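Local coordinates for protein trans-2-enoyl-CoA reductase (Treponema denticola, PDB 4GGP) that reduces the carbon-carbon double bond of enoyl-CoA thioesters such as crotonyl-CoA with NADH, serving fatty acid synthesis, at residues P292-S297 with A355-V360; K300-K305 with E347-A352. One frame throughout, in Å; residues are numbered along the deposited sequence.

Contact 1 (P292-S297 with A355-V360)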
ATOM      1  N   PRO A 292     -13.454   6.242  -7.574  1.00 37.57           N
ATOM      2  CA  PRO A 292     -13.329   5.294  -8.690  1.00 29.73           C
ATOM      3  C   PRO A 292     -13.389   5.961 -10.069  1.00 33.67           C
ATOM      4  O   PRO A 292     -12.792   5.446 -11.015  1.00 31.30           O
ATOM      5  CB  PRO A 292     -14.529   4.360  -8.492  1.00 36.39           C
ATOM      6  CG  PRO A 292     -14.853   4.466  -7.042  1.00 37.13           C
ATOM      7  CD  PRO A 292     -14.592   5.901  -6.700  1.00 33.83           C
ATOM      8  N   LEU A 293     -14.088   7.085 -10.180  1.00 26.39           N
ATOM      9  CA  LEU A 293     -14.145   7.803 -11.449  1.00 32.97           C
ATOM     10  C   LEU A 293     -12.844   8.581 -11.660  1.00 29.76           C
ATOM     11  O   LEU A 293     -12.341   8.687 -12.779  1.00 29.78           O
ATOM     12  CB  LEU A 293     -15.358   8.743 -11.497  1.00 24.23           C
ATOM     13  CG  LEU A 293     -15.472   9.600 -12.763  1.00 40.78           C
ATOM     14  CD1 LEU A 293     -15.626   8.725 -14.011  1.00 28.85           C
ATOM     15  CD2 LEU A 293     -16.620  10.601 -12.654  1.00 38.48           C
ATOM     16  N   TYR A 294     -12.305   9.119 -10.573  1.00 31.88           N
ATOM     17  CA  TYR A 294     -11.029   9.824 -10.622  1.00 29.13           C
ATOM     18  C   TYR A 294      -9.913   8.914 -11.132  1.00 27.21           C
ATOM     19  O   TYR A 294      -9.176   9.277 -12.047  1.00 29.39           O
ATOM     20  CB  TYR A 294     -10.654  10.364  -9.242  1.00 32.31           C
ATOM     21  CG  TYR A 294      -9.233  10.868  -9.178  1.00 28.08           C
ATOM     22  CD1 TYR A 294      -8.856  11.998  -9.887  1.00 30.04           C
ATOM     23  CD2 TYR A 294      -8.266  10.210  -8.426  1.00 33.63           C
ATOM     24  CE1 TYR A 294      -7.564  12.470  -9.848  1.00 27.06           C
ATOM     25  CE2 TYR A 294      -6.961  10.677  -8.376  1.00 22.69           C
ATOM     26  CZ  TYR A 294      -6.620  11.815  -9.098  1.00 32.52           C
ATOM     27  OH  TYR A 294      -5.335  12.316  -9.082  1.00 25.76           O
ATOM     28  N   LEU A 295      -9.799   7.735 -10.529  1.00 26.58           N
ATOM     29  CA  LEU A 295      -8.764   6.768 -10.880  1.00 32.09           C
ATOM     30  C   LEU A 295      -8.857   6.293 -12.330  1.00 26.87           C
ATOM     31  O   LEU A 295      -7.842   6.185 -13.022  1.00 26.28           O
ATOM     32  CB  LEU A 295      -8.816   5.568  -9.926  1.00 24.30           C
ATOM     33  CG  LEU A 295      -8.389   5.856  -8.484  1.00 31.37           C
ATOM     34  CD1 LEU A 295      -8.532   4.614  -7.624  1.00 30.82           C
ATOM     35  CD2 LEU A 295      -6.947   6.396  -8.436  1.00 23.84           C
ATOM     36  N   ALA A 296     -10.069   5.994 -12.785  1.00 27.56           N
ATOM     37  CA  ALA A 296     -10.272   5.571 -14.164  1.00 30.33           C
ATOM     38  C   ALA A 296      -9.810   6.660 -15.127  1.00 22.04           C
ATOM     39  O   ALA A 296      -9.231   6.372 -16.173  1.00 25.37           O
ATOM     40  CB  ALA A 296     -11.741   5.226 -14.411  1.00 29.14           C
ATOM     41  N   SER A 297     -10.055   7.912 -14.758  1.00 23.15           N
ATOM     42  CA  SER A 297      -9.687   9.048 -15.600  1.00 22.97           C
ATOM     43  C   SER A 297      -8.186   9.311 -15.519  1.00 23.95           C
ATOM     44  O   SER A 297      -7.547   9.623 -16.523  1.00 26.02           O
ATOM     45  CB  SER A 297     -10.460  10.298 -15.170  1.00 28.51           C
ATOM     46  OG  SER A 297     -11.861  10.058 -15.194  1.00 41.15           O
ATOM     47  N   ALA A 355     -11.445  17.481 -16.775  1.00 34.32           N
ATOM     48  CA  ALA A 355     -12.242  17.610 -17.990  1.00 34.51           C
ATOM     49  C   ALA A 355     -12.913  16.287 -18.309  1.00 39.37           C
ATOM     50  O   ALA A 355     -14.089  16.244 -18.675  1.00 38.83           O
ATOM     51  CB  ALA A 355     -11.371  18.061 -19.155  1.00 38.57           C
ATOM     52  N   LEU A 356     -12.161  15.201 -18.154  1.00 31.88           N
ATOM     53  CA  LEU A 356     -12.700  13.863 -18.367  1.00 37.63           C
ATOM     54  C   LEU A 356     -13.866  13.558 -17.429  1.00 39.17           C
ATOM     55  O   LEU A 356     -14.878  13.001 -17.850  1.00 37.76           O
ATOM     56  CB  LEU A 356     -11.603  12.809 -18.209  1.00 40.64           C
ATOM     57  CG  LEU A 356     -11.172  12.089 -19.485  1.00 46.63           C
ATOM     58  CD1 LEU A 356     -10.928  13.086 -20.599  1.00 40.99           C
ATOM     59  CD2 LEU A 356      -9.926  11.251 -19.239  1.00 30.81           C
HETATM   60  N   MSE A 357     -13.726  13.925 -16.159  1.00 40.88           N
HETATM   61  CA  MSE A 357     -14.778  13.661 -15.182  1.00 42.88           C
HETATM   62  C   MSE A 357     -16.035  14.468 -15.479  1.00 42.73           C
HETATM   63  O   MSE A 357     -17.142  14.028 -15.190  1.00 43.98           O
HETATM   64  CB  MSE A 357     -14.296  13.954 -13.761  1.00 31.46           C
HETATM   65  CG  MSE A 357     -13.160  13.055 -13.314  1.00 46.24           C
HETATM   66 SE   MSE A 357     -12.817  13.217 -11.410  1.00 56.58          SE
HETATM   67  CE  MSE A 357     -12.293  15.091 -11.318  1.00 42.03           C
ATOM     68  N   GLU A 358     -15.855  15.653 -16.048  1.00 45.02           N
ATOM     69  CA  GLU A 358     -16.984  16.503 -16.406  1.00 56.75           C
ATOM     70  C   GLU A 358     -17.754  15.937 -17.603  1.00 43.37           C
ATOM     71  O   GLU A 358     -18.964  16.115 -17.709  1.00 48.41           O
ATOM     72  CB  GLU A 358     -16.500  17.926 -16.706  1.00 53.26           C
ATOM     73  CG  GLU A 358     -17.615  18.934 -16.972  1.00 68.60           C
ATOM     74  CD  GLU A 358     -18.333  19.368 -15.705  1.00 73.77           C
ATOM     75  OE1 GLU A 358     -17.661  19.528 -14.665  1.00 79.15           O
ATOM     76  OE2 GLU A 358     -19.570  19.546 -15.750  1.00 76.15           O
ATOM     77  N   LYS A 359     -17.047  15.237 -18.488  1.00 40.89           N
ATOM     78  CA  LYS A 359     -17.621  14.790 -19.755  1.00 45.63           C
ATOM     79  C   LYS A 359     -18.222  13.395 -19.695  1.00 38.34           C
ATOM     80  O   LYS A 359     -18.983  13.010 -20.577  1.00 39.06           O
ATOM     81  CB  LYS A 359     -16.560  14.800 -20.861  1.00 39.70           C
ATOM     82  CG  LYS A 359     -15.988  16.163 -21.205  1.00 41.72           C
ATOM     83  CD  LYS A 359     -14.904  16.016 -22.256  1.00 40.74           C
ATOM     84  CE  LYS A 359     -13.926  17.173 -22.230  1.00 49.29           C
ATOM     85  NZ  LYS A 359     -12.893  17.017 -23.292  1.00 45.34           N
ATOM     86  N   VAL A 360     -17.863  12.628 -18.675  1.00 30.11           N
ATOM     87  CA  VAL A 360     -18.242  11.219 -18.619  1.00 34.79           C
ATOM     88  C   VAL A 360     -19.763  11.020 -18.517  1.00 41.95           C
ATOM     89  O   VAL A 360     -20.456  11.750 -17.805  1.00 33.67           O
ATOM     90  CB  VAL A 360     -17.499  10.476 -17.476  1.00 33.11           C
ATOM     91  CG1 VAL A 360     -17.959  10.981 -16.119  1.00 41.37           C
ATOM     92  CG2 VAL A 360     -17.693   8.966 -17.589  1.00 40.09           C
TER
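L293 and M357, a selenomethionine, bring their side chains together obliquely, L293 CG lying 4.2 Å from M357 CG. Past this crossing the L293 fork turns to V360: L293 CD2 is 3.7 Å from V360 CG1, and L293 CD1 follows at 3.9 Å from the same methyl, so V360 CG1 faces both branches. The two side chains run past each other in opposite directions. The chain of M357 bends at its last torsion (chi3 -63°), and its selenium lies beside the next residue of the first helix, with M357 SE 3.9 Å from Y294 CA. It sits at the edge of the Y294 ring, near the ring plane, rather than over a face. The far end of the ring is held elsewhere, its OH hydrogen-bonded to E344.

These residues belong to helices 291-305 and 347-359, which follow neighbouring strands, 270-276 and 338-339, of the parallel Rossmann-type sheet. The local axes come within 9.7 Å at 122°, so the helices cross steeply with their N-to-C directions more opposed than aligned. V360, the first residue past the helix to leave helical angles, sets its side chain against L293.

Polar groups enter from S297. Its hydroxyl turns back along its own helix, S297 OG donating to L293 O at 2.8 Å and standing 27° out of the carbonyl plane; S297 N reaches the same oxygen from the opposite face. Across the interface the hydroxyl oxygen meets only carbon within the second segment: M357 CG is 3.8 Å from S297 OG, while L356 CD2 approaches S297 O at 4.0 Å.

Contact 2 (K300-K305 with E347-A352)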
ATOM      1  N   LYS A 300      -6.381   6.641 -17.593  1.00 26.38           N
ATOM      2  CA  LYS A 300      -6.484   6.968 -19.010  1.00 20.00           C
ATOM      3  C   LYS A 300      -5.463   8.039 -19.386  1.00 23.70           C
ATOM      4  O   LYS A 300      -4.668   7.854 -20.306  1.00 23.57           O
ATOM      5  CB  LYS A 300      -7.896   7.454 -19.336  1.00 29.44           C
ATOM      6  CG  LYS A 300      -8.125   7.798 -20.805  1.00 33.14           C
ATOM      7  CD  LYS A 300      -8.167   6.541 -21.657  1.00 35.74           C
ATOM      8  CE  LYS A 300      -8.595   6.847 -23.079  1.00 51.62           C
ATOM      9  NZ  LYS A 300      -8.750   5.601 -23.876  1.00 56.04           N
ATOM     10  N   VAL A 301      -5.481   9.145 -18.651  1.00 17.91           N
ATOM     11  CA  VAL A 301      -4.647  10.303 -18.956  1.00 21.90           C
ATOM     12  C   VAL A 301      -3.158   9.996 -18.819  1.00 28.36           C
ATOM     13  O   VAL A 301      -2.349  10.388 -19.663  1.00 23.51           O
ATOM     14  CB  VAL A 301      -5.019  11.503 -18.047  1.00 27.17           C
ATOM     15  CG1 VAL A 301      -3.941  12.586 -18.091  1.00 27.56           C
ATOM     16  CG2 VAL A 301      -6.381  12.067 -18.443  1.00 28.06           C
HETATM   17  N   MSE A 302      -2.793   9.279 -17.759  1.00 24.14           N
HETATM   18  CA  MSE A 302      -1.388   8.988 -17.522  1.00 21.97           C
HETATM   19  C   MSE A 302      -0.849   7.899 -18.444  1.00 26.96           C
HETATM   20  O   MSE A 302       0.319   7.934 -18.822  1.00 25.59           O
HETATM   21  CB  MSE A 302      -1.137   8.653 -16.047  1.00 26.26           C
HETATM   22  CG  MSE A 302      -1.392   9.839 -15.127  1.00 26.47           C
HETATM   23 SE   MSE A 302      -0.841   9.528 -13.279  1.00 43.56          SE
HETATM   24  CE  MSE A 302       1.071   9.847 -13.465  1.00 22.06           C
ATOM     25  N   LYS A 303      -1.690   6.942 -18.824  1.00 21.50           N
ATOM     26  CA  LYS A 303      -1.240   5.924 -19.773  1.00 27.36           C
ATOM     27  C   LYS A 303      -1.023   6.538 -21.161  1.00 33.26           C
ATOM     28  O   LYS A 303      -0.136   6.116 -21.908  1.00 26.55           O
ATOM     29  CB  LYS A 303      -2.213   4.743 -19.839  1.00 27.50           C
ATOM     30  CG  LYS A 303      -2.139   3.817 -18.625  1.00 25.30           C
ATOM     31  CD  LYS A 303      -3.168   2.704 -18.703  1.00 25.14           C
ATOM     32  CE  LYS A 303      -3.096   1.798 -17.477  1.00 33.62           C
ATOM     33  NZ  LYS A 303      -4.052   0.653 -17.575  1.00 38.11           N
ATOM     34  N   GLU A 304      -1.822   7.546 -21.493  1.00 26.94           N
ATOM     35  CA  GLU A 304      -1.682   8.219 -22.783  1.00 30.01           C
ATOM     36  C   GLU A 304      -0.468   9.142 -22.786  1.00 29.60           C
ATOM     37  O   GLU A 304       0.233   9.251 -23.792  1.00 30.60           O
ATOM     38  CB  GLU A 304      -2.947   9.009 -23.127  1.00 26.29           C
ATOM     39  CG  GLU A 304      -4.195   8.156 -23.344  1.00 33.94           C
ATOM     40  CD  GLU A 304      -4.324   7.627 -24.763  1.00 54.03           C
ATOM     41  OE1 GLU A 304      -3.290   7.306 -25.387  1.00 54.44           O
ATOM     42  OE2 GLU A 304      -5.468   7.540 -25.256  1.00 62.27           O
ATOM     43  N   LYS A 305      -0.232   9.809 -21.659  1.00 26.37           N
ATOM     44  CA  LYS A 305       0.936  10.656 -21.493  1.00 23.33           C
ATOM     45  C   LYS A 305       2.218   9.825 -21.407  1.00 34.40           C
ATOM     46  O   LYS A 305       3.276  10.256 -21.855  1.00 31.60           O
ATOM     47  CB  LYS A 305       0.795  11.530 -20.243  1.00 30.62           C
ATOM     48  CG  LYS A 305       1.983  12.451 -20.013  1.00 34.75           C
ATOM     49  CD  LYS A 305       1.786  13.391 -18.831  1.00 35.98           C
ATOM     50  CE  LYS A 305       3.049  14.223 -18.603  1.00 38.79           C
ATOM     51  NZ  LYS A 305       2.873  15.304 -17.596  1.00 39.64           N
ATOM     52  N   GLU A 347       0.147  19.625 -13.206  1.00 31.84           N
ATOM     53  CA  GLU A 347      -0.934  20.526 -13.599  1.00 36.23           C
ATOM     54  C   GLU A 347      -1.680  20.050 -14.845  1.00 30.52           C
ATOM     55  O   GLU A 347      -2.912  20.028 -14.868  1.00 35.11           O
ATOM     56  CB  GLU A 347      -0.383  21.936 -13.814  1.00 44.50           C
ATOM     57  CG  GLU A 347      -1.439  23.019 -13.940  1.00 58.43           C
ATOM     58  CD  GLU A 347      -0.829  24.408 -14.041  1.00 66.89           C
ATOM     59  OE1 GLU A 347       0.402  24.531 -13.852  1.00 71.33           O
ATOM     60  OE2 GLU A 347      -1.574  25.373 -14.310  1.00 66.78           O
ATOM     61  N   ASP A 348      -0.938  19.669 -15.879  1.00 30.09           N
ATOM     62  CA  ASP A 348      -1.555  19.220 -17.122  1.00 34.80           C
ATOM     63  C   ASP A 348      -2.354  17.932 -16.925  1.00 34.45           C
ATOM     64  O   ASP A 348      -3.416  17.754 -17.527  1.00 28.37           O
ATOM     65  CB  ASP A 348      -0.509  19.040 -18.229  1.00 35.13           C
ATOM     66  CG  ASP A 348       0.508  17.964 -17.900  1.00 47.41           C
ATOM     67  OD1 ASP A 348       0.856  17.831 -16.709  1.00 45.41           O
ATOM     68  OD2 ASP A 348       0.952  17.251 -18.828  1.00 44.78           O
ATOM     69  N   VAL A 349      -1.844  17.039 -16.081  1.00 27.12           N
ATOM     70  CA  VAL A 349      -2.546  15.797 -15.776  1.00 23.29           C
ATOM     71  C   VAL A 349      -3.869  16.049 -15.054  1.00 24.14           C
ATOM     72  O   VAL A 349      -4.903  15.494 -15.428  1.00 29.76           O
ATOM     73  CB  VAL A 349      -1.663  14.828 -14.937  1.00 26.88           C
ATOM     74  CG1 VAL A 349      -2.505  13.719 -14.325  1.00 22.82           C
ATOM     75  CG2 VAL A 349      -0.554  14.248 -15.800  1.00 31.09           C
ATOM     76  N   GLN A 350      -3.841  16.886 -14.019  1.00 23.29           N
ATOM     77  CA  GLN A 350      -5.049  17.131 -13.233  1.00 29.27           C
ATOM     78  C   GLN A 350      -6.116  17.889 -14.026  1.00 28.19           C
ATOM     79  O   GLN A 350      -7.314  17.673 -13.829  1.00 30.99           O
ATOM     80  CB  GLN A 350      -4.717  17.868 -11.933  1.00 26.21           C
ATOM     81  CG  GLN A 350      -3.966  17.015 -10.911  1.00 31.10           C
ATOM     82  CD  GLN A 350      -4.787  15.838 -10.418  1.00 36.18           C
ATOM     83  OE1 GLN A 350      -5.841  16.013  -9.809  1.00 32.15           O
ATOM     84  NE2 GLN A 350      -4.306  14.626 -10.686  1.00 32.33           N
ATOM     85  N   LYS A 351      -5.677  18.770 -14.920  1.00 26.34           N
ATOM     86  CA  LYS A 351      -6.599  19.524 -15.769  1.00 34.19           C
ATOM     87  C   LYS A 351      -7.346  18.604 -16.722  1.00 28.57           C
ATOM     88  O   LYS A 351      -8.562  18.706 -16.869  1.00 33.40           O
ATOM     89  CB  LYS A 351      -5.850  20.587 -16.576  1.00 34.72           C
ATOM     90  CG  LYS A 351      -6.106  22.019 -16.137  1.00 46.69           C
ATOM     91  CD  LYS A 351      -5.110  22.465 -15.081  1.00 49.81           C
ATOM     92  CE  LYS A 351      -5.196  23.965 -14.852  1.00 64.50           C
ATOM     93  NZ  LYS A 351      -6.571  24.380 -14.459  1.00 71.07           N
ATOM     94  N   ALA A 352      -6.611  17.708 -17.373  1.00 27.13           N
ATOM     95  CA  ALA A 352      -7.206  16.759 -18.306  1.00 29.02           C
ATOM     96  C   ALA A 352      -8.148  15.794 -17.594  1.00 31.54           C
ATOM     97  O   ALA A 352      -9.213  15.463 -18.109  1.00 27.40           O
ATOM     98  CB  ALA A 352      -6.123  15.991 -19.044  1.00 32.33           C
TER
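The flat group here is the carboxylate of D348, and the ammonium of K305 comes in at its oxygen edge, in the carboxylate plane and not over a face, to form a lopsided salt bridge. K305 NZ donates to D348 OD2 at 3.0 Å, using the syn lone pair of OD2; its second bond, from K305 NZ to D348 OD1, is weak at 3.4 Å. The syn approach lets one ammonium engage both oxygens while favouring OD2. With CG anti to the backbone N (chi1 -180°) and the chain extended beyond it, K305 spans the gap to the second helix, while chi1 of 63° sets the D348 carboxylate toward the lysine. The ammonium also pairs with E346, its stronger partner, so two carboxylates probably share its charge at the solvent-exposed side of the contact.

Apolar contacts begin directly beneath the lysine. Its methylenes cross V349 at about a right angle, K305 CD lying 3.9 Å from V349 CG2. The other V349 methyl meets the selenomethionine and valine of the first helix: V349 CG1 is 4.1 Å from M302 CG and 4.2 Å from V301 CG1. V301 thus straddles two successive turns of the facing helix, because its second methyl, V301 CG2, reaches A352 CB at 4.0 Å. V301 and V349 have the nearest CA atoms, 6.7 Å apart, and the local axes approach to 9.9 Å; the N-to-C directions diverge by 134°, an oblique crossing.

M302 leaves this interface to touch N307 and W343 in loops, and V349 also packs on L298, one turn before V301 and M302 in helix 291-305. V301 likewise continues along helix 347-359 to V353, so the C-terminal end of the helix after strand 270-276 lies against the N-terminal half of the helix after edge strand 338-339.

Contacts 1 and 2 are successive zones of one interface between helices 291-305 and 347-359, their centres 11 Å apart. Because the helices run in broadly opposed directions, the start of the first meets the end of the second in contact 1, and the order is reversed in contact 2. Two bridges join them: L356 CD2 packs 3.7 Å from V301 CG2, and Y294 OH probably hydrogen-bonds Q350 NE2 at 3.0 Å. That tyrosine also links the interface to the active site, its side chain lying about 3 Å from that of substrate-binding Y234 and about 8 Å from that of Y244, the inferred proton donor. In contact 2, the M302 side chain is about 8 Å from that of NAD-binding L280.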